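Local coordinates for protein dextranase (Pseudarthrobacter oxydans, PDB 6NZS) that hydrolyses internal alpha-1,6-glucosidic linkages of dextran as an endo-acting enzyme of glycoside hydrolase family 49, at residues A[237-240]-A[241-245]; A[70-73]-A[74-78]; A[197-200]-A[201-205]; A[4-8]-A[9-13]. All coordinates share one frame; numbering follows the deposited sequence.

Contact 1: A[237-240]-A[241-245]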
loop_
_atom_site.group_PDB
_atom_site.type_symbol
_atom_site.label_atom_id
_atom_site.label_comp_id
_atom_site.label_asym_id
_atom_site.label_seq_id
_atom_site.Cartn_x
_atom_site.Cartn_y
_atom_site.Cartn_z
ATOM N N TYR A 237 18.860 -11.417 8.210
ATOM C CA TYR A 237 19.298 -12.245 7.094
ATOM C C TYR A 237 19.450 -11.371 5.855
ATOM O O TYR A 237 18.691 -10.419 5.659
ATOM C CB TYR A 237 18.279 -13.366 6.816
ATOM C CG TYR A 237 17.864 -14.114 8.067
ATOM C CD1 TYR A 237 16.857 -13.629 8.901
ATOM C CD2 TYR A 237 18.481 -15.310 8.417
ATOM C CE1 TYR A 237 16.488 -14.309 10.056
ATOM C CE2 TYR A 237 18.112 -16.007 9.552
ATOM C CZ TYR A 237 17.118 -15.508 10.372
ATOM O OH TYR A 237 16.770 -16.208 11.505
ATOM N N SER A 238 20.434 -11.696 5.011
ATOM C CA SER A 238 20.797 -10.855 3.874
ATOM C C SER A 238 20.960 -11.706 2.621
ATOM O O SER A 238 21.805 -12.607 2.589
ATOM C CB SER A 238 22.102 -10.103 4.160
ATOM O OG SER A 238 22.568 -9.454 2.987
ATOM N N MET A 239 20.173 -11.408 1.585
ATOM C CA MET A 239 20.341 -12.058 0.286
ATOM C C MET A 239 21.333 -11.333 -0.612
ATOM O O MET A 239 21.837 -11.933 -1.568
ATOM C CB MET A 239 18.998 -12.184 -0.443
ATOM C CG MET A 239 18.033 -13.197 0.169
ATOM S SD MET A 239 16.629 -13.536 -0.907
ATOM C CE MET A 239 15.426 -14.141 0.276
ATOM N N GLY A 240 21.627 -10.070 -0.324
ATOM C CA GLY A 240 22.508 -9.267 -1.144
ATOM C C GLY A 240 21.778 -8.565 -2.277
ATOM O O GLY A 240 20.619 -8.842 -2.592
ATOM N N SER A 241 22.488 -7.630 -2.912
ATOM C CA SER A 241 21.908 -6.892 -4.029
ATOM C C SER A 241 21.809 -7.713 -5.307
ATOM O O SER A 241 21.113 -7.293 -6.239
ATOM C CB SER A 241 22.748 -5.645 -4.314
ATOM O OG SER A 241 24.062 -6.012 -4.710
ATOM N N ASP A 242 22.478 -8.864 -5.372
ATOM C CA ASP A 242 22.637 -9.600 -6.621
ATOM C C ASP A 242 22.092 -11.022 -6.540
ATOM O O ASP A 242 22.547 -11.909 -7.267
ATOM C CB ASP A 242 24.096 -9.593 -7.082
ATOM C CG ASP A 242 25.047 -10.197 -6.057
ATOM O OD1 ASP A 242 24.637 -10.450 -4.905
ATOM O OD2 ASP A 242 26.224 -10.428 -6.412
ATOM N N TYR A 243 21.111 -11.249 -5.669
ATOM C CA TYR A 243 20.466 -12.550 -5.568
ATOM C C TYR A 243 19.089 -12.354 -4.962
ATOM O O TYR A 243 18.911 -11.519 -4.070
ATOM C CB TYR A 243 21.280 -13.505 -4.684
ATOM C CG TYR A 243 20.542 -14.764 -4.240
ATOM C CD1 TYR A 243 20.468 -15.884 -5.065
ATOM C CD2 TYR A 243 19.941 -14.840 -2.984
ATOM C CE1 TYR A 243 19.800 -17.035 -4.655
ATOM C CE2 TYR A 243 19.268 -15.985 -2.572
ATOM C CZ TYR A 243 19.206 -17.078 -3.407
ATOM O OH TYR A 243 18.538 -18.216 -2.986
ATOM N N HIS A 244 18.121 -13.106 -5.469
ATOM C CA HIS A 244 16.860 -13.325 -4.780
ATOM C C HIS A 244 16.548 -14.810 -4.837
ATOM O O HIS A 244 17.042 -15.530 -5.708
ATOM C CB HIS A 244 15.709 -12.471 -5.339
ATOM C CG HIS A 244 15.206 -12.908 -6.681
ATOM N ND1 HIS A 244 16.043 -13.206 -7.736
ATOM C CD2 HIS A 244 13.944 -13.066 -7.147
ATOM C CE1 HIS A 244 15.319 -13.538 -8.789
ATOM N NE2 HIS A 244 14.042 -13.458 -8.460
ATOM N N ALA A 245 15.750 -15.268 -3.877
ATOM C CA ALA A 245 15.510 -16.697 -3.689
ATOM C C ALA A 245 14.504 -17.187 -4.723
ATOM O O ALA A 245 13.331 -16.799 -4.702
ATOM C CB ALA A 245 15.006 -16.952 -2.272
HETATM O O HOH W 1 24.300 -11.964 -2.761
#
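Met239 meets Tyr243 and Ala245 in a local side-chain contact round a corner of the beta-solenoid, where the chain leaves strand 235-238 and turns into strand 245-247. It is a worked example of a Met-aromatic contact across a turn. The thioether is oblique to the ring: SD of Met239 lies 5.0 Å from the centroid of the Tyr243 ring, 60° off its normal, so it sits neither squarely over the face nor in the plane. Earlier along the side chain, Met239 CB packs against Tyr243 CD2 at 3.8 Å. Beyond CG the methionine runs extended, and this carries its methyl past the tyrosine to Ala245, with CE 3.8 Å from Ala245 CB. Phe266 of strand 266-268 touches both Met239 and Ala245, joining the corner to the next parallel strand. The phenol end of Tyr243 looks elsewhere, to a hydrogen bond with Asn223. Gly240, with phi 87° and psi 168°, lets the backbone bend sharply between the two sides, and its N is hydrogen-bonded to Gln288. The carbonyl of Met239 lies at the edge of the Tyr243 ring, with O 3.5 Å from Tyr243 CB. That same oxygen takes a hydrogen bond from a water, Met239 O to the water O being 2.7 Å, and the water donates its other proton to Asp242 OD1 at 2.6 Å.

Contact 2: A[70-73]-A[74-78]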
loop_
_atom_site.group_PDB
_atom_site.type_symbol
_atom_site.label_atom_id
_atom_site.label_comp_id
_atom_site.label_asym_id
_atom_site.label_seq_id
_atom_site.Cartn_x
_atom_site.Cartn_y
_atom_site.Cartn_z
ATOM N N THR A 70 20.581 7.890 -14.346
ATOM C CA THR A 70 20.355 9.268 -13.945
ATOM C C THR A 70 18.904 9.704 -14.074
ATOM O O THR A 70 18.552 10.769 -13.551
ATOM C CB THR A 70 21.239 10.230 -14.759
ATOM O OG1 THR A 70 20.907 10.122 -16.149
ATOM C CG2 THR A 70 22.708 9.904 -14.564
ATOM N N LYS A 71 18.055 8.911 -14.728
ATOM C CA LYS A 71 16.665 9.287 -14.931
ATOM C C LYS A 71 15.935 9.381 -13.593
ATOM O O LYS A 71 16.407 8.902 -12.561
ATOM C CB LYS A 71 15.960 8.252 -15.809
ATOM C CG LYS A 71 15.786 6.893 -15.149
ATOM C CD LYS A 71 14.972 5.948 -16.020
ATOM C CE LYS A 71 14.891 4.567 -15.384
ATOM N NZ LYS A 71 14.158 3.598 -16.250
ATOM N N GLU A 72 14.762 10.006 -13.626
ATOM C CA GLU A 72 13.942 10.086 -12.426
ATOM C C GLU A 72 13.457 8.696 -12.041
ATOM O O GLU A 72 13.115 7.876 -12.898
ATOM C CB GLU A 72 12.747 11.008 -12.657
ATOM C CG GLU A 72 13.105 12.488 -12.683
ATOM C CD GLU A 72 11.878 13.374 -12.713
ATOM O OE1 GLU A 72 10.924 13.043 -13.448
ATOM O OE2 GLU A 72 11.864 14.398 -11.998
ATOM N N ASP A 73 13.444 8.423 -10.735
ATOM C CA ASP A 73 12.934 7.157 -10.233
ATOM C C ASP A 73 11.723 7.311 -9.321
ATOM O O ASP A 73 11.236 6.302 -8.801
ATOM C CB ASP A 73 14.041 6.338 -9.543
ATOM C CG ASP A 73 14.688 7.066 -8.369
ATOM O OD1 ASP A 73 14.073 7.995 -7.805
ATOM O OD2 ASP A 73 15.828 6.700 -8.009
ATOM N N GLY A 74 11.216 8.530 -9.134
ATOM C CA GLY A 74 10.058 8.766 -8.295
ATOM C C GLY A 74 10.364 9.070 -6.845
ATOM O O GLY A 74 9.466 9.530 -6.127
ATOM N N ALA A 75 11.595 8.840 -6.396
ATOM C CA ALA A 75 11.989 9.126 -5.025
ATOM C C ALA A 75 12.631 10.493 -4.868
ATOM O O ALA A 75 13.146 10.796 -3.788
ATOM C CB ALA A 75 12.939 8.041 -4.512
ATOM N N GLU A 76 12.587 11.334 -5.905
ATOM C CA GLU A 76 13.296 12.609 -5.856
ATOM C C GLU A 76 12.776 13.505 -4.738
ATOM O O GLU A 76 13.558 13.994 -3.914
ATOM C CB GLU A 76 13.214 13.313 -7.208
ATOM C CG GLU A 76 14.149 12.736 -8.266
ATOM C CD GLU A 76 13.668 11.413 -8.849
ATOM O OE1 GLU A 76 12.446 11.139 -8.823
ATOM O OE2 GLU A 76 14.520 10.648 -9.335
ATOM N N PHE A 77 11.461 13.756 -4.698
ATOM C CA PHE A 77 10.941 14.651 -3.665
ATOM C C PHE A 77 11.164 14.074 -2.276
ATOM O O PHE A 77 11.622 14.772 -1.367
ATOM C CB PHE A 77 9.453 14.944 -3.851
ATOM C CG PHE A 77 8.872 15.755 -2.713
ATOM C CD1 PHE A 77 9.247 17.078 -2.540
ATOM C CD2 PHE A 77 7.983 15.191 -1.801
ATOM C CE1 PHE A 77 8.740 17.835 -1.494
ATOM C CE2 PHE A 77 7.470 15.952 -0.749
ATOM C CZ PHE A 77 7.849 17.270 -0.596
ATOM N N SER A 78 10.835 12.794 -2.088
ATOM C CA SER A 78 10.972 12.211 -0.757
ATOM C C SER A 78 12.418 12.270 -0.271
ATOM O O SER A 78 12.679 12.596 0.892
ATOM C CB SER A 78 10.445 10.783 -0.751
ATOM O OG SER A 78 11.210 9.946 -1.591
#
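At Asp73 and Gly74 the backbone swings into the helix through a left-handed glycine (phi 91°, psi -13°), and the carboxylate of Glu76 comes back to collect the two N-H groups there. Asp73 N donates to Glu76 OE2 at 2.8 Å and Gly74 N to Glu76 OE1 at 2.9 Å. Both oxygens use syn lone pairs, and one N-H on each fixes the carboxylate's rotation. A bend at chi2 (76°) folds the glutamate chain back to reach it. In the other direction Asp73 forms an Asx turn: its OD1 accepts Ala75 N at 3.0 Å, met on the anti side and somewhat out of the carboxylate plane. The two acids thereby come close, Asp73 OD1 lying 3.1 Å from Glu76 OE2. Such crowding would tend to raise a pKa, but salt bridges from Arg61 to Asp73 and from Lys66 to Glu76 probably offset it. Tyr69 OH is hydrogen-bonded to Asp73 OD2. Glu72 lays its CB 3.8 Å from Glu76 OE2 while its own carboxylate pairs with Lys167. The turn opens helix 76-81 in the N-terminal Ig-like region: Phe77 packs on Tyr155 and Ala157 of strand 154-159, and the backbone of Asp73 is hydrogen-bonded to Trp366.

Contact 3: A[197-200]-A[201-205]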
loop_
_atom_site.group_PDB
_atom_site.type_symbol
_atom_site.label_atom_id
_atom_site.label_comp_id
_atom_site.label_asym_id
_atom_site.label_seq_id
_atom_site.Cartn_x
_atom_site.Cartn_y
_atom_site.Cartn_z
ATOM N N GLU A 197 -6.583 -22.587 16.058
ATOM C CA GLU A 197 -6.566 -23.020 14.670
ATOM C C GLU A 197 -5.876 -22.005 13.769
ATOM O O GLU A 197 -5.248 -22.391 12.778
ATOM C CB GLU A 197 -7.990 -23.281 14.182
ATOM C CG GLU A 197 -8.651 -24.462 14.866
ATOM C CD GLU A 197 -9.900 -24.922 14.149
ATOM O OE1 GLU A 197 -10.702 -24.059 13.735
ATOM O OE2 GLU A 197 -10.077 -26.149 14.001
ATOM N N GLN A 198 -5.983 -20.715 14.089
ATOM C CA GLN A 198 -5.286 -19.713 13.287
ATOM C C GLN A 198 -3.778 -19.872 13.413
ATOM O O GLN A 198 -3.056 -19.820 12.411
ATOM C CB GLN A 198 -5.722 -18.301 13.695
ATOM C CG GLN A 198 -7.159 -17.945 13.318
ATOM C CD GLN A 198 -7.342 -17.632 11.837
ATOM O OE1 GLN A 198 -6.540 -18.035 10.991
ATOM N NE2 GLN A 198 -8.414 -16.914 11.516
ATOM N N LYS A 199 -3.286 -20.078 14.637
ATOM C CA LYS A 199 -1.867 -20.342 14.816
ATOM C C LYS A 199 -1.437 -21.588 14.048
ATOM O O LYS A 199 -0.388 -21.592 13.396
ATOM C CB LYS A 199 -1.538 -20.474 16.300
ATOM C CG LYS A 199 -0.052 -20.646 16.556
ATOM C CD LYS A 199 0.265 -20.843 18.029
ATOM C CE LYS A 199 1.766 -21.018 18.220
ATOM N NZ LYS A 199 2.152 -21.131 19.655
ATOM N N GLU A 200 -2.243 -22.652 14.091
ATOM C CA GLU A 200 -1.876 -23.862 13.359
ATOM C C GLU A 200 -1.789 -23.604 11.859
ATOM O O GLU A 200 -0.927 -24.166 11.168
ATOM C CB GLU A 200 -2.877 -24.980 13.656
ATOM C CG GLU A 200 -2.525 -26.301 12.984
ATOM C CD GLU A 200 -3.479 -27.427 13.347
ATOM O OE1 GLU A 200 -3.961 -27.465 14.497
ATOM O OE2 GLU A 200 -3.741 -28.278 12.474
ATOM N N ARG A 201 -2.679 -22.761 11.330
ATOM C CA ARG A 201 -2.664 -22.480 9.902
ATOM C C ARG A 201 -1.491 -21.590 9.515
ATOM O O ARG A 201 -0.944 -21.735 8.416
ATOM C CB ARG A 201 -3.980 -21.806 9.487
ATOM C CG ARG A 201 -4.076 -21.486 7.997
ATOM C CD ARG A 201 -5.450 -20.973 7.591
ATOM N NE ARG A 201 -5.766 -19.689 8.215
ATOM C CZ ARG A 201 -5.537 -18.500 7.658
ATOM N NH1 ARG A 201 -4.986 -18.414 6.458
ATOM N NH2 ARG A 201 -5.866 -17.391 8.309
ATOM N N LEU A 202 -1.097 -20.669 10.398
ATOM C CA LEU A 202 -0.216 -19.564 10.031
ATOM C C LEU A 202 1.193 -19.669 10.592
ATOM O O LEU A 202 2.066 -18.895 10.172
ATOM C CB LEU A 202 -0.837 -18.230 10.477
ATOM C CG LEU A 202 -2.179 -17.933 9.812
ATOM C CD1 LEU A 202 -2.867 -16.766 10.517
ATOM C CD2 LEU A 202 -1.995 -17.626 8.343
ATOM N N VAL A 203 1.449 -20.584 11.522
ATOM C CA VAL A 203 2.774 -20.744 12.114
ATOM C C VAL A 203 3.181 -22.206 11.990
ATOM O O VAL A 203 2.566 -23.071 12.629
ATOM C CB VAL A 203 2.793 -20.310 13.588
ATOM C CG1 VAL A 203 4.198 -20.487 14.168
ATOM C CG2 VAL A 203 2.331 -18.856 13.733
ATOM N N PRO A 204 4.216 -22.527 11.221
ATOM C CA PRO A 204 4.567 -23.937 11.025
ATOM C C PRO A 204 5.199 -24.536 12.268
ATOM O O PRO A 204 5.833 -23.852 13.076
ATOM C CB PRO A 204 5.557 -23.902 9.854
ATOM C CG PRO A 204 6.104 -22.529 9.822
ATOM C CD PRO A 204 5.123 -21.610 10.505
ATOM N N THR A 205 4.974 -25.834 12.434
ATOM C CA THR A 205 5.700 -26.646 13.399
ATOM C C THR A 205 6.355 -27.796 12.651
ATOM O O THR A 205 6.146 -27.985 11.452
ATOM C CB THR A 205 4.774 -27.204 14.488
ATOM O OG1 THR A 205 4.001 -28.278 13.943
ATOM C CG2 THR A 205 3.842 -26.130 15.023
HETATM O O HOH W 2 1.357 -25.454 11.963
#
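Arg201 reaches back one turn to Gln198, its backbone N donating to Glu197 O at 3.0 Å while its side chain lies alongside the glutamine, both pointing the same way. The guanidinium offers its edge: NH2 donates to Gln198 OE1 at 2.8 Å, in the amide plane and on a lone pair of the oxygen, with a weak second bond from NE to the same OE1. The arginine runs extended until chi3 (65°), where a bend turns the guanidinium toward the amide; the two planes stand 57° apart. NH2 also pairs with Glu356 and NH1 with Asp328 in salt bridges, so Gln198 adds a neutral acceptor beside two carboxylates from strands of the solenoid. Next comes Leu202, whose N donates to Gln198 O at 2.9 Å and whose CD2 covers part of one guanidinium face, 3.5 Å above the plane. Here helix 196-202 reaches its C-terminal end. Lys199 O takes the N-H of Val203 at 2.8 Å, and more weakly that of Leu202, as the backbone leaves helical angles at Val203. Val203 CG2 also meets the extended Lys199 chain, 4.1 Å from its CG. A water bridges the end of the helix, donating to Glu200 O and to Val203 O. Pro204 then packs on Trp253 and Tyr255 and on Ile229 and Tyr231, and Thr205 OG1 is hydrogen-bonded to the N of Glu207.

Contact 4: A[4-8]-A[9-13]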
loop_
_atom_site.group_PDB
_atom_site.type_symbol
_atom_site.label_atom_id
_atom_site.label_comp_id
_atom_site.label_asym_id
_atom_site.label_seq_id
_atom_site.Cartn_x
_atom_site.Cartn_y
_atom_site.Cartn_z
ATOM N N THR A 4 11.858 -6.665 26.502
ATOM C CA THR A 4 10.812 -7.069 25.572
ATOM C C THR A 4 9.846 -8.047 26.233
ATOM O O THR A 4 10.150 -8.672 27.254
ATOM C CB THR A 4 11.415 -7.712 24.321
ATOM O OG1 THR A 4 12.204 -8.849 24.698
ATOM C CG2 THR A 4 12.289 -6.711 23.563
ATOM N N ALA A 5 8.664 -8.171 25.634
ATOM C CA ALA A 5 7.611 -9.041 26.143
ATOM C C ALA A 5 7.528 -10.327 25.340
ATOM O O ALA A 5 7.604 -10.315 24.109
ATOM C CB ALA A 5 6.253 -8.342 26.075
ATOM N N ASP A 6 7.331 -11.442 26.045
ATOM C CA ASP A 6 6.981 -12.682 25.360
ATOM C C ASP A 6 6.076 -13.488 26.293
ATOM O O ASP A 6 6.489 -14.464 26.922
ATOM C CB ASP A 6 8.201 -13.489 24.929
ATOM C CG ASP A 6 7.831 -14.652 24.039
ATOM O OD1 ASP A 6 6.642 -14.767 23.675
ATOM O OD2 ASP A 6 8.729 -15.451 23.698
ATOM N N ASN A 7 4.818 -13.069 26.375
ATOM C CA ASN A 7 3.831 -13.770 27.181
ATOM C C ASN A 7 2.607 -14.073 26.322
ATOM O O ASN A 7 2.578 -13.802 25.117
ATOM C CB ASN A 7 3.493 -12.996 28.463
ATOM C CG ASN A 7 2.922 -11.620 28.189
ATOM O OD1 ASN A 7 1.873 -11.491 27.565
ATOM N ND2 ASN A 7 3.603 -10.581 28.670
ATOM N N GLY A 8 1.581 -14.647 26.950
ATOM C CA GLY A 8 0.416 -15.068 26.195
ATOM C C GLY A 8 -0.349 -13.935 25.540
ATOM O O GLY A 8 -1.071 -14.172 24.564
ATOM N N ASN A 9 -0.213 -12.708 26.053
ATOM C CA ASN A 9 -1.026 -11.588 25.587
ATOM C C ASN A 9 -0.248 -10.509 24.860
ATOM O O ASN A 9 -0.873 -9.624 24.266
ATOM C CB ASN A 9 -1.754 -10.917 26.751
ATOM C CG ASN A 9 -2.821 -11.795 27.354
ATOM O OD1 ASN A 9 -3.164 -12.846 26.815
ATOM N ND2 ASN A 9 -3.353 -11.363 28.485
ATOM N N LEU A 10 1.076 -10.525 24.921
ATOM C CA LEU A 10 1.867 -9.446 24.349
ATOM C C LEU A 10 3.199 -10.018 23.899
ATOM O O LEU A 10 3.845 -10.768 24.639
ATOM C CB LEU A 10 2.086 -8.327 25.377
ATOM C CG LEU A 10 2.841 -7.073 24.926
ATOM C CD1 LEU A 10 2.166 -6.401 23.715
ATOM C CD2 LEU A 10 2.960 -6.096 26.092
ATOM N N HIS A 11 3.603 -9.674 22.683
ATOM C CA HIS A 11 4.909 -10.070 22.181
ATOM C C HIS A 11 5.544 -8.864 21.513
ATOM O O HIS A 11 4.986 -8.317 20.554
ATOM C CB HIS A 11 4.809 -11.229 21.189
ATOM C CG HIS A 11 6.140 -11.712 20.712
ATOM N ND1 HIS A 11 6.344 -12.205 19.441
ATOM C CD2 HIS A 11 7.339 -11.770 21.339
ATOM C CE1 HIS A 11 7.613 -12.550 19.309
ATOM N NE2 HIS A 11 8.238 -12.294 20.442
ATOM N N THR A 12 6.698 -8.451 22.026
ATOM C CA THR A 12 7.525 -7.429 21.401
ATOM C C THR A 12 8.933 -7.982 21.230
ATOM O O THR A 12 9.280 -9.042 21.765
ATOM C CB THR A 12 7.574 -6.134 22.221
ATOM O OG1 THR A 12 8.345 -6.356 23.408
ATOM C CG2 THR A 12 6.181 -5.665 22.607
ATOM N N TRP A 13 9.755 -7.263 20.466
ATOM C CA TRP A 13 11.093 -7.751 20.165
ATOM C C TRP A 13 12.023 -6.579 19.889
ATOM O O TRP A 13 11.595 -5.432 19.734
ATOM C CB TRP A 13 11.097 -8.733 18.989
ATOM C CG TRP A 13 10.462 -8.189 17.755
ATOM C CD1 TRP A 13 11.073 -7.462 16.766
ATOM C CD2 TRP A 13 9.083 -8.311 17.372
ATOM N NE1 TRP A 13 10.161 -7.129 15.797
ATOM C CE2 TRP A 13 8.933 -7.634 16.138
ATOM C CE3 TRP A 13 7.962 -8.930 17.949
ATOM C CZ2 TRP A 13 7.712 -7.568 15.467
ATOM C CZ3 TRP A 13 6.741 -8.848 17.292
ATOM C CH2 TRP A 13 6.628 -8.169 16.057
HETATM O O HOH W 3 10.740 -10.922 23.991
#
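Backbone hydrogen bonds tie Asp6 to His11 from both flanks: Asn7 N donates to Leu10 O at 3.0 Å, and Thr12 N to Ala5 O at 2.9 Å. Asp6 and His11 thus form a non-hydrogen-bonded antiparallel pair, a single bridge, with the CA of His11 making a CA-H...O contact to Ala5 O. Side chains supply further polar bonds. A chi1 of 71° tucks the Thr12 hydroxyl back over its own backbone, where OG1 accepts Ala5 N at 2.9 Å in a nearly straight bond; it is also hydrogen-bonded to Asp52 O on strand 51-58. Asn7 OD1 curls over the bend to accept Asn9 N at 2.8 Å, in the plane of the amide carbonyl, and takes a weak bond from Leu10 N as well. The first of these closes an Asx turn, laid over the beta turn of residues 7-10, so the unit is a short hairpin-like turn at the N-terminus of the Ig-like region. Apolar contact is modest: Ala5 CB meets Leu10 CG at 3.8 Å, and both touch Tyr51. Among the flat groups, the His11 ring presents its edge to Ala5 O, CD2 to O being 3.1 Å, while Trp13 CE3 lies over one face of that ring. His11 ND1 is hydrogen-bonded to Glu91, and backbone bonds from Asn9 and His11 to Ala93 and Glu91 join the second arm to strand 84-92.

How the contacts relate
Along the chain the order is contact 4, contact 2, contact 3, contact 1. Contacts 4 and 2 both fall in the N-terminal Ig-like region yet have centres about 40 Å apart, one at the hairpin-like turn of residues 4-13 and the other at the start of helix 76-81. Contact 3 ends helix 196-202, where the chain passes on toward the parallel strands of the solenoid, and contact 1 turns one of the early solenoid corners. Contacts 3 and 4 are the closest pair, on the same side of the chain's centre, with nearest atoms about 9 Å apart, whereas contacts 2 and 3 lie on opposite sides of it. No two contacts touch; they are separate local features of this two-part architecture.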